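Local coordinates for calcium binding protein (Fasciola hepatica, PDB 5FWZ) that probably binds calcium as the full-length protein, of which this chain is the dynein light chain-like domain, at residues Q61-T66 against L91-P96. Sequence-based numbering, arbitrary orientation.
Sequences QCVILT and LAWRTP. With HG (mercury (II) ion), chain B.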
ATOM      1  N   GLN A  61       7.287  -3.608  -3.535  1.00 32.07           N
ATOM      2  CA  GLN A  61       5.879  -3.271  -3.765  1.00 33.93           C
ATOM      3  C   GLN A  61       5.726  -1.793  -3.961  1.00 29.55           C
ATOM      4  O   GLN A  61       6.506  -1.033  -3.432  1.00 32.51           O
ATOM      5  CB  GLN A  61       4.959  -3.727  -2.647  1.00 36.90           C
ATOM      6  CG  GLN A  61       5.519  -3.709  -1.255  1.00 40.31           C
ATOM      7  CD  GLN A  61       6.200  -5.007  -0.863  1.00 47.53           C
ATOM      8  OE1 GLN A  61       7.367  -5.017  -0.477  1.00 51.74           O
ATOM      9  NE2 GLN A  61       5.464  -6.108  -0.934  1.00 48.75           N
ATOM     10  N   CYS A  62       4.749  -1.406  -4.771  1.00 29.33           N
ATOM     11  CA  CYS A  62       4.526  -0.004  -5.155  1.00 30.82           C
ATOM     12  C   CYS A  62       3.063   0.301  -5.018  1.00 28.38           C
ATOM     13  O   CYS A  62       2.257  -0.333  -5.669  1.00 29.73           O
ATOM     14  CB  CYS A  62       4.903   0.293  -6.626  1.00 32.08           C
ATOM     15  SG  CYS A  62       4.507   2.029  -7.112  1.00 39.68           S
ATOM     16  N   VAL A  63       2.716   1.302  -4.235  1.00 26.50           N
ATOM     17  CA  VAL A  63       1.338   1.749  -4.158  1.00 26.48           C
ATOM     18  C   VAL A  63       1.307   3.201  -4.542  1.00 27.12           C
ATOM     19  O   VAL A  63       2.021   4.001  -3.944  1.00 28.93           O
ATOM     20  CB  VAL A  63       0.765   1.610  -2.719  1.00 26.49           C
ATOM     21  CG1 VAL A  63      -0.711   2.051  -2.660  1.00 26.43           C
ATOM     22  CG2 VAL A  63       0.948   0.193  -2.218  1.00 25.22           C
ATOM     23  N   ILE A  64       0.475   3.546  -5.517  1.00 26.81           N
ATOM     24  CA  ILE A  64       0.243   4.936  -5.866  1.00 26.09           C
ATOM     25  C   ILE A  64      -1.150   5.273  -5.398  1.00 26.26           C
ATOM     26  O   ILE A  64      -2.043   4.459  -5.524  1.00 28.01           O
ATOM     27  CB  ILE A  64       0.388   5.207  -7.371  1.00 25.02           C
ATOM     28  CG1 ILE A  64       1.798   4.813  -7.831  1.00 24.40           C
ATOM     29  CG2 ILE A  64       0.081   6.667  -7.692  1.00 24.15           C
ATOM     30  CD1 ILE A  64       1.936   4.673  -9.321  1.00 24.54           C
ATOM     31  N   LEU A  65      -1.339   6.458  -4.837  1.00 26.07           N
ATOM     32  CA  LEU A  65      -2.631   6.794  -4.290  1.00 28.16           C
ATOM     33  C   LEU A  65      -2.877   8.289  -4.278  1.00 28.92           C
ATOM     34  O   LEU A  65      -1.960   9.073  -4.397  1.00 28.39           O
ATOM     35  CB  LEU A  65      -2.782   6.191  -2.874  1.00 27.49           C
ATOM     36  CG  LEU A  65      -1.998   6.808  -1.713  1.00 27.24           C
ATOM     37  CD1 LEU A  65      -2.865   7.760  -0.911  1.00 28.07           C
ATOM     38  CD2 LEU A  65      -1.468   5.756  -0.767  1.00 26.28           C
ATOM     39  N   THR A  66      -4.143   8.653  -4.177  1.00 30.29           N
ATOM     40  CA  THR A  66      -4.556  10.023  -3.928  1.00 33.46           C
ATOM     41  C   THR A  66      -5.283   9.994  -2.594  1.00 34.71           C
ATOM     42  O   THR A  66      -5.754   8.954  -2.155  1.00 40.70           O
ATOM     43  CB  THR A  66      -5.481  10.549  -5.042  1.00 33.16           C
ATOM     44  OG1 THR A  66      -6.757   9.901  -4.975  1.00 35.76           O
ATOM     45  CG2 THR A  66      -4.868  10.292  -6.401  1.00 33.11           C
ATOM     46  N   LEU A  91       4.170   5.020  -2.579  1.00 27.12           N
ATOM     47  CA  LEU A  91       4.738   4.224  -1.502  1.00 26.15           C
ATOM     48  C   LEU A  91       5.505   3.072  -2.142  1.00 26.15           C
ATOM     49  O   LEU A  91       5.089   2.488  -3.142  1.00 22.57           O
ATOM     50  CB  LEU A  91       3.655   3.678  -0.594  1.00 25.93           C
ATOM     51  CG  LEU A  91       2.559   4.642  -0.141  1.00 27.35           C
ATOM     52  CD1 LEU A  91       1.571   3.897   0.738  1.00 26.72           C
ATOM     53  CD2 LEU A  91       3.110   5.842   0.622  1.00 27.83           C
ATOM     54  N   ALA A  92       6.654   2.767  -1.579  1.00 24.56           N
ATOM     55  CA  ALA A  92       7.402   1.659  -2.063  1.00 24.83           C
ATOM     56  C   ALA A  92       8.283   1.134  -0.945  1.00 25.29           C
ATOM     57  O   ALA A  92       8.922   1.912  -0.210  1.00 25.52           O
ATOM     58  CB  ALA A  92       8.210   2.049  -3.297  1.00 23.69           C
ATOM     59  N   TRP A  93       8.293  -0.188  -0.806  1.00 24.51           N
ATOM     60  CA  TRP A  93       9.147  -0.845   0.154  1.00 25.59           C
ATOM     61  C   TRP A  93       9.482  -2.268  -0.284  1.00 27.44           C
ATOM     62  O   TRP A  93       8.801  -2.871  -1.120  1.00 27.03           O
ATOM     63  CB  TRP A  93       8.531  -0.805   1.558  1.00 26.52           C
ATOM     64  CG  TRP A  93       7.274  -1.600   1.727  1.00 28.98           C
ATOM     65  CD1 TRP A  93       7.164  -2.842   2.291  1.00 28.72           C
ATOM     66  CD2 TRP A  93       5.950  -1.227   1.320  1.00 29.20           C
ATOM     67  NE1 TRP A  93       5.864  -3.271   2.244  1.00 28.41           N
ATOM     68  CE2 TRP A  93       5.092  -2.304   1.665  1.00 31.11           C
ATOM     69  CE3 TRP A  93       5.411  -0.110   0.682  1.00 31.88           C
ATOM     70  CZ2 TRP A  93       3.708  -2.284   1.407  1.00 33.85           C
ATOM     71  CZ3 TRP A  93       4.042  -0.087   0.395  1.00 34.50           C
ATOM     72  CH2 TRP A  93       3.201  -1.165   0.771  1.00 36.88           C
ATOM     73  N   ARG A  94      10.576  -2.769   0.262  1.00 30.67           N
ATOM     74  CA  ARG A  94      11.166  -4.011  -0.195  1.00 34.28           C
ATOM     75  C   ARG A  94      10.898  -5.113   0.816  1.00 33.02           C
ATOM     76  O   ARG A  94      11.105  -4.909   2.012  1.00 33.86           O
ATOM     77  CB  ARG A  94      12.662  -3.832  -0.379  1.00 36.60           C
ATOM     78  CG  ARG A  94      13.261  -4.910  -1.272  1.00 40.82           C
ATOM     79  CD  ARG A  94      14.455  -5.570  -0.630  1.00 42.62           C
ATOM     80  NE  ARG A  94      15.655  -5.399  -1.406  1.00 50.24           N
ATOM     81  CZ  ARG A  94      16.882  -5.680  -0.969  1.00 50.50           C
ATOM     82  NH1 ARG A  94      17.102  -6.130   0.261  1.00 50.40           N
ATOM     83  NH2 ARG A  94      17.905  -5.502  -1.782  1.00 51.23           N
ATOM     84  N   THR A  95      10.400  -6.245   0.315  1.00 32.73           N
ATOM     85  CA  THR A  95      10.170  -7.472   1.084  1.00 32.80           C
ATOM     86  C   THR A  95      11.064  -8.648   0.589  1.00 34.91           C
ATOM     87  O   THR A  95      11.473  -8.655  -0.595  1.00 29.73           O
ATOM     88  CB  THR A  95       8.699  -7.903   0.955  1.00 33.07           C
ATOM     89  OG1 THR A  95       8.289  -7.833  -0.403  1.00 31.53           O
ATOM     90  CG2 THR A  95       7.804  -6.995   1.746  1.00 36.50           C
ATOM     91  N   PRO A  96      11.314  -9.664   1.466  1.00 37.36           N
ATOM     92  CA  PRO A  96      12.230 -10.799   1.177  1.00 39.31           C
ATOM     93  C   PRO A  96      11.904 -11.645  -0.050  1.00 42.35           C
ATOM     94  O   PRO A  96      10.740 -11.780  -0.399  1.00 41.30           O
ATOM     95  CB  PRO A  96      12.133 -11.688   2.435  1.00 37.92           C
ATOM     96  CG  PRO A  96      11.577 -10.813   3.500  1.00 38.73           C
ATOM     97  CD  PRO A  96      10.697  -9.815   2.803  1.00 39.22           C
TER
HETATM   98 HG    HG B1189       6.098   3.447  -6.078  1.00 48.35          HG
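Gln61 and Trp93 face each other across two antiparallel strands of the dynein light chain-like fold. Strand 60-65 is one of the two edge strands of its own chain's sheet. A strand of the second subunit pairs along its other side, so the sheet runs on across the dimer interface. The tight part lies on the face carrying Gln61, Val63, Leu91 and Trp93. Gln61 CG sits over one face of the indole, 3.5 Å from the centroid of the Trp93 five-membered ring, a CH-pi contact. A chi1 of 34°, about midway between eclipsed and staggered, and a bend at chi2 put this methylene there. Val63 CG2 reaches Trp93 CH2 obliquely at 4.0 Å. Phe73 and Phe78 also meet the indole. Backbone bonds tie the strands on both sides of Cys62 and Ala92, including Leu91 N to Val63 O at 2.7 Å and Gln61 N to Trp93 O at 2.9 Å. Between these segments the contact thins toward Leu65, whose CD2 touches Leu91 CD1 at 3.9 Å; its backbone pairs with Ile89 instead. Beyond it, partly exposed Thr66 OG1 is hydrogen-bonded to Ser68 N of the second subunit. At the other end, Thr95 OG1 hydrogen-bonds to Val59 O. The opposite sheet face, with Cys62 and Ala92, meets helix 41-56 through Cys62. Here Cys62 and Cys90 bind the mercury ion of the derivative, with Cys62 SG 2.4 Å from the metal.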